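Local coordinates for protein cytochrome P450 (CYP102L1) (Mycobacterium phage Adler, PDB 6N6Q) that binds heme and probably works as a monooxygenase, as cytochromes P450 generally do, encoded here by a virus that infects mycobacteria, at residues A338-P343 and P386-F391; P35-T40 and V452-T457. All blocks are in the same frame, centred on the assembly; numbering follows the deposited sequence.

Interaction 1 of 2, residues A338-P343 and P386-F391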
loop_
_atom_site.group_PDB
_atom_site.type_symbol
_atom_site.label_atom_id
_atom_site.label_comp_id
_atom_site.label_asym_id
_atom_site.label_seq_id
_atom_site.Cartn_x
_atom_site.Cartn_y
_atom_site.Cartn_z
ATOM N N ALA A 338 -0.694 1.721 -13.435
ATOM C CA ALA A 338 -0.508 0.487 -12.680
ATOM C C ALA A 338 -1.467 0.419 -11.498
ATOM O O ALA A 338 -2.059 -0.634 -11.230
ATOM C CB ALA A 338 0.940 0.370 -12.204
ATOM N N LEU A 339 -1.640 1.535 -10.785
ATOM C CA LEU A 339 -2.575 1.573 -9.668
ATOM C C LEU A 339 -4.024 1.531 -10.127
ATOM O O LEU A 339 -4.909 1.241 -9.314
ATOM C CB LEU A 339 -2.329 2.820 -8.818
ATOM C CG LEU A 339 -1.049 2.785 -7.980
ATOM C CD1 LEU A 339 -0.874 4.078 -7.202
ATOM C CD2 LEU A 339 -1.067 1.588 -7.041
ATOM N N ARG A 340 -4.291 1.816 -11.402
ATOM C CA ARG A 340 -5.640 1.652 -11.926
ATOM C C ARG A 340 -5.898 0.198 -12.306
ATOM O O ARG A 340 -6.823 -0.437 -11.790
ATOM C CB ARG A 340 -5.861 2.566 -13.134
ATOM C CG ARG A 340 -7.293 2.547 -13.652
ATOM C CD ARG A 340 -7.405 3.136 -15.048
ATOM N NE ARG A 340 -6.708 2.324 -16.040
ATOM C CZ ARG A 340 -7.230 1.251 -16.624
ATOM N NH1 ARG A 340 -8.457 0.855 -16.315
ATOM N NH2 ARG A 340 -6.525 0.570 -17.516
ATOM N N LEU A 341 -5.074 -0.347 -13.205
ATOM C CA LEU A 341 -5.302 -1.703 -13.689
ATOM C C LEU A 341 -5.216 -2.727 -12.564
ATOM O O LEU A 341 -5.933 -3.735 -12.586
ATOM C CB LEU A 341 -4.301 -2.040 -14.795
ATOM C CG LEU A 341 -4.744 -3.118 -15.787
ATOM C CD1 LEU A 341 -6.058 -2.721 -16.440
ATOM C CD2 LEU A 341 -3.673 -3.354 -16.838
ATOM N N TRP A 342 -4.360 -2.486 -11.573
ATOM C CA TRP A 342 -4.221 -3.385 -10.429
ATOM C C TRP A 342 -3.981 -2.564 -9.175
ATOM O O TRP A 342 -2.833 -2.351 -8.763
ATOM C CB TRP A 342 -3.094 -4.396 -10.647
ATOM C CG TRP A 342 -3.393 -5.374 -11.733
ATOM C CD1 TRP A 342 -2.944 -5.331 -13.021
ATOM C CD2 TRP A 342 -4.222 -6.538 -11.636
ATOM N NE1 TRP A 342 -3.436 -6.401 -13.729
ATOM C CE2 TRP A 342 -4.224 -7.156 -12.902
ATOM C CE3 TRP A 342 -4.960 -7.117 -10.600
ATOM C CZ2 TRP A 342 -4.937 -8.325 -13.161
ATOM C CZ3 TRP A 342 -5.668 -8.280 -10.858
ATOM C CH2 TRP A 342 -5.650 -8.872 -12.129
ATOM N N PRO A 343 -5.045 -2.093 -8.529
ATOM C CA PRO A 343 -4.867 -1.351 -7.277
ATOM C C PRO A 343 -4.464 -2.281 -6.150
ATOM O O PRO A 343 -5.244 -3.153 -5.754
ATOM C CB PRO A 343 -6.243 -0.717 -7.034
ATOM C CG PRO A 343 -7.215 -1.509 -7.876
ATOM C CD PRO A 343 -6.453 -2.445 -8.776
ATOM N N PRO A 386 -13.537 1.419 -23.988
ATOM C CA PRO A 386 -13.496 0.015 -24.427
ATOM C C PRO A 386 -12.143 -0.651 -24.240
ATOM O O PRO A 386 -12.065 -1.882 -24.349
ATOM C CB PRO A 386 -13.867 0.103 -25.913
ATOM C CG PRO A 386 -13.447 1.476 -26.318
ATOM C CD PRO A 386 -13.679 2.353 -25.118
ATOM N N ASP A 387 -11.086 0.109 -23.965
ATOM C CA ASP A 387 -9.743 -0.432 -23.771
ATOM C C ASP A 387 -9.328 -0.380 -22.304
ATOM O O ASP A 387 -8.174 -0.095 -21.978
ATOM C CB ASP A 387 -8.730 0.312 -24.639
ATOM C CG ASP A 387 -8.675 1.799 -24.331
ATOM O OD1 ASP A 387 -9.550 2.292 -23.587
ATOM O OD2 ASP A 387 -7.752 2.474 -24.834
ATOM N N ALA A 388 -10.271 -0.662 -21.402
ATOM C CA ALA A 388 -9.996 -0.558 -19.974
ATOM C C ALA A 388 -9.053 -1.646 -19.476
ATOM O O ALA A 388 -8.444 -1.478 -18.414
ATOM C CB ALA A 388 -11.304 -0.602 -19.183
ATOM N N ALA A 389 -8.919 -2.746 -20.209
ATOM C CA ALA A 389 -8.049 -3.842 -19.807
ATOM C C ALA A 389 -6.621 -3.688 -20.314
ATOM O O ALA A 389 -5.781 -4.546 -20.025
ATOM C CB ALA A 389 -8.623 -5.177 -20.292
ATOM N N GLU A 390 -6.325 -2.625 -21.056
ATOM C CA GLU A 390 -4.998 -2.405 -21.609
ATOM C C GLU A 390 -4.200 -1.460 -20.720
ATOM O O GLU A 390 -4.753 -0.555 -20.088
ATOM C CB GLU A 390 -5.084 -1.831 -23.025
ATOM C CG GLU A 390 -6.058 -2.558 -23.938
ATOM C CD GLU A 390 -6.003 -2.054 -25.369
ATOM O OE1 GLU A 390 -6.080 -2.887 -26.297
ATOM O OE2 GLU A 390 -5.874 -0.826 -25.567
ATOM N N PHE A 391 -2.887 -1.679 -20.678
ATOM C CA PHE A 391 -1.971 -0.800 -19.953
ATOM C C PHE A 391 -1.583 0.341 -20.888
ATOM O O PHE A 391 -0.784 0.159 -21.809
ATOM C CB PHE A 391 -0.749 -1.569 -19.466
ATOM C CG PHE A 391 0.204 -0.743 -18.648
ATOM C CD1 PHE A 391 -0.024 -0.533 -17.298
ATOM C CD2 PHE A 391 1.327 -0.177 -19.227
ATOM C CE1 PHE A 391 0.849 0.228 -16.540
ATOM C CE2 PHE A 391 2.204 0.583 -18.474
ATOM C CZ PHE A 391 1.964 0.786 -17.130
#
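Arg-340 leaves its helix toward the peptide of Ala-388 with CG anti to the backbone N (chi1 -174°), and a bend at chi3 (66°) then turns the guanidinium end-on to it. NH1 and NH2 converge on a single acceptor, Ala-388 O, at 3.1 Å and 2.9 Å, and the oxygen lies in the guanidinium plane. The two donors meet it differently: NH1 sits in the carbonyl plane on a lone pair, whereas NH2 stands above that plane. Glu-390 O lies at the same guanidinium edge, 3.3 Å from NH2. Two N-H groups therefore grip one peptide oxygen and limit rotation of the arginine end, which also forms a salt bridge with Glu-337 and a cation-pi contact with Trp-384.

Beside this polar centre, Leu-341 forks over the turn. Its CD1 lies 3.3 Å from Ala-388 O, while CD2 reaches Ala-389 O and, at 4.3 Å, Phe-391 CB. The type I turn from Asp-387 to Glu-390 presents the Ala-388 carbonyl to the end of the helix. Farther back along the helix, the Phe-391 ring presents its edge to the backbone, CE1 being 3.8 Å from Ala-338 N, and it also stacks with Phe-293 of helix 265-296.

Glu-337 and Arg-340 form the ExxR motif of the P450 K helix. With Arg-395, whose NE lies close to Arg-340 NH2, they correspond to the E-R-R triad of the family, and the loop gripped here runs directly into the PERF-type segment that carries Arg-395.

Interaction 2 of 2, residues P35-T40 and V452-T457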
loop_
_atom_site.group_PDB
_atom_site.type_symbol
_atom_site.label_atom_id
_atom_site.label_comp_id
_atom_site.label_asym_id
_atom_site.label_seq_id
_atom_site.Cartn_x
_atom_site.Cartn_y
_atom_site.Cartn_z
ATOM N N PRO A 35 -10.588 -13.387 -3.916
ATOM C CA PRO A 35 -11.901 -12.779 -3.621
ATOM C C PRO A 35 -12.238 -11.574 -4.484
ATOM O O PRO A 35 -13.311 -11.543 -5.104
ATOM C CB PRO A 35 -11.777 -12.406 -2.136
ATOM C CG PRO A 35 -10.693 -13.287 -1.603
ATOM C CD PRO A 35 -9.722 -13.443 -2.729
ATOM N N VAL A 36 -11.355 -10.573 -4.540
ATOM C CA VAL A 36 -11.683 -9.338 -5.243
ATOM C C VAL A 36 -11.791 -9.582 -6.744
ATOM O O VAL A 36 -12.675 -9.031 -7.412
ATOM C CB VAL A 36 -10.650 -8.246 -4.918
ATOM C CG1 VAL A 36 -11.025 -6.943 -5.605
ATOM C CG2 VAL A 36 -10.547 -8.049 -3.414
ATOM N N GLN A 37 -10.902 -10.408 -7.298
ATOM C CA GLN A 37 -11.005 -10.747 -8.712
ATOM C C GLN A 37 -12.276 -11.537 -9.010
ATOM O O GLN A 37 -12.814 -11.442 -10.120
ATOM C CB GLN A 37 -9.770 -11.530 -9.159
ATOM C CG GLN A 37 -8.476 -10.737 -9.060
ATOM C CD GLN A 37 -7.241 -11.601 -9.213
ATOM O OE1 GLN A 37 -7.108 -12.352 -10.179
ATOM N NE2 GLN A 37 -6.330 -11.500 -8.252
ATOM N N GLY A 38 -12.763 -12.314 -8.036
ATOM C CA GLY A 38 -14.014 -13.034 -8.216
ATOM C C GLY A 38 -15.222 -12.122 -8.123
ATOM O O GLY A 38 -16.195 -12.285 -8.865
ATOM N N LEU A 39 -15.165 -11.134 -7.225
ATOM C CA LEU A 39 -16.255 -10.173 -7.112
ATOM C C LEU A 39 -16.372 -9.311 -8.360
ATOM O O LEU A 39 -17.484 -8.943 -8.754
ATOM C CB LEU A 39 -16.057 -9.293 -5.878
ATOM C CG LEU A 39 -16.115 -9.999 -4.523
ATOM C CD1 LEU A 39 -15.774 -9.037 -3.389
ATOM C CD2 LEU A 39 -17.484 -10.620 -4.307
ATOM N N THR A 40 -15.243 -8.986 -8.994
ATOM C CA THR A 40 -15.277 -8.188 -10.216
ATOM C C THR A 40 -15.975 -8.941 -11.341
ATOM O O THR A 40 -16.817 -8.376 -12.049
ATOM C CB THR A 40 -13.854 -7.797 -10.624
ATOM O OG1 THR A 40 -13.290 -6.936 -9.628
ATOM C CG2 THR A 40 -13.854 -7.078 -11.967
ATOM N N VAL A 452 -2.234 -12.735 -10.423
ATOM C CA VAL A 452 -2.285 -11.850 -9.266
ATOM C C VAL A 452 -2.854 -12.621 -8.085
ATOM O O VAL A 452 -4.022 -13.032 -8.109
ATOM C CB VAL A 452 -3.116 -10.590 -9.549
ATOM C CG1 VAL A 452 -3.256 -9.757 -8.287
ATOM C CG2 VAL A 452 -2.472 -9.775 -10.660
ATOM N N SER A 453 -2.034 -12.817 -7.058
ATOM C CA SER A 453 -2.501 -13.393 -5.807
ATOM C C SER A 453 -3.031 -12.292 -4.898
ATOM O O SER A 453 -2.743 -11.107 -5.079
ATOM C CB SER A 453 -1.380 -14.167 -5.108
ATOM O OG SER A 453 -0.381 -13.292 -4.613
ATOM N N GLU A 454 -3.825 -12.695 -3.910
ATOM C CA GLU A 454 -4.481 -11.757 -3.005
ATOM C C GLU A 454 -4.105 -12.109 -1.572
ATOM O O GLU A 454 -4.511 -13.155 -1.055
ATOM C CB GLU A 454 -5.996 -11.776 -3.198
ATOM C CG GLU A 454 -6.435 -11.501 -4.626
ATOM C CD GLU A 454 -7.891 -11.091 -4.721
ATOM O OE1 GLU A 454 -8.447 -10.626 -3.703
ATOM O OE2 GLU A 454 -8.478 -11.231 -5.815
ATOM N N THR A 455 -3.326 -11.242 -0.944
ATOM C CA THR A 455 -3.017 -11.327 0.480
ATOM C C THR A 455 -3.727 -10.168 1.184
ATOM O O THR A 455 -4.936 -10.015 0.985
ATOM C CB THR A 455 -1.506 -11.355 0.672
ATOM O OG1 THR A 455 -0.963 -10.071 0.343
ATOM C CG2 THR A 455 -0.876 -12.409 -0.228
ATOM N N LEU A 456 -3.041 -9.353 1.985
ATOM C CA LEU A 456 -3.618 -8.079 2.386
ATOM C C LEU A 456 -3.705 -7.117 1.212
ATOM O O LEU A 456 -4.514 -6.185 1.244
ATOM C CB LEU A 456 -2.797 -7.455 3.515
ATOM C CG LEU A 456 -2.672 -8.291 4.790
ATOM C CD1 LEU A 456 -1.838 -7.561 5.836
ATOM C CD2 LEU A 456 -4.052 -8.636 5.338
ATOM N N THR A 457 -2.891 -7.329 0.179
ATOM C CA THR A 457 -2.872 -6.502 -1.016
ATOM C C THR A 457 -2.829 -7.393 -2.250
ATOM O O THR A 457 -2.651 -8.611 -2.163
ATOM C CB THR A 457 -1.665 -5.550 -1.027
ATOM O OG1 THR A 457 -0.452 -6.314 -1.024
ATOM C CG2 THR A 457 -1.688 -4.632 0.184
#
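The carboxylate of Glu-454 meets the first turn of helix 35-43 with both oxygens, each taking one backbone N-H: OE1 from Val-36 N and OE2 from Gln-37 N, both at 3.0 Å. Each oxygen uses its syn lone pair, and the bonds are nearly straight (163° and 167°). Glu-454 reaches there through a chain extended beyond CG, lying alongside the Gln-37 side chain but running the opposite way. Pro-35 has no N-H to offer; its CD instead packs 3.2 Å from OE1, and Val-36 CG2 touches the same oxygen. Two main-chain donors at the helix start are thus satisfied by one side chain, and the positive end of the helix dipole would probably favour the carboxylate's negative charge.

The acceptor comes from the two-stranded antiparallel hairpin of 451-454 and 458-461, probably equivalent to the beta-4 hairpin of P450s, while helix 35-43 probably corresponds to their N-terminal helix A. A helix near the start of the chain is thereby tied to a strand near its end.

Gln-37 adds a third strong bond. Its NE2 donates to Val-452 O at 2.8 Å and 171°, the acceptor lying in the amide plane, although the donor stands above the carbonyl plane. NE2 also makes a weak bond to Glu-454 OE2 at 3.3 Å. One turn further along helix 35-43, Thr-40 OG1 is hydrogen-bonded to His-376 ND1 of helix 375-379.

The two contacts lie with centres about 15 Å apart in the same P450 domain, and along the chain interaction 1 is nested inside the loop closed by interaction 2. Trp-342, directly after helix 329-341, joins them: its CZ3 packs 3.5 Å from Val-452 CG2 and 4.0 Å from Gln-37 CD. Helix 265-296 serves both, Phe-289 stacking with Trp-342 and touching Val-452, while His-376 meets Trp-342 as well as Val-36 and Thr-40. The N-terminal helix and the C-terminal hairpin are thus packed against the tryptophan that follows the K helix, near the heme: the Ala-338 side chain is about 9 Å from it, that of Val-36 about 12 Å.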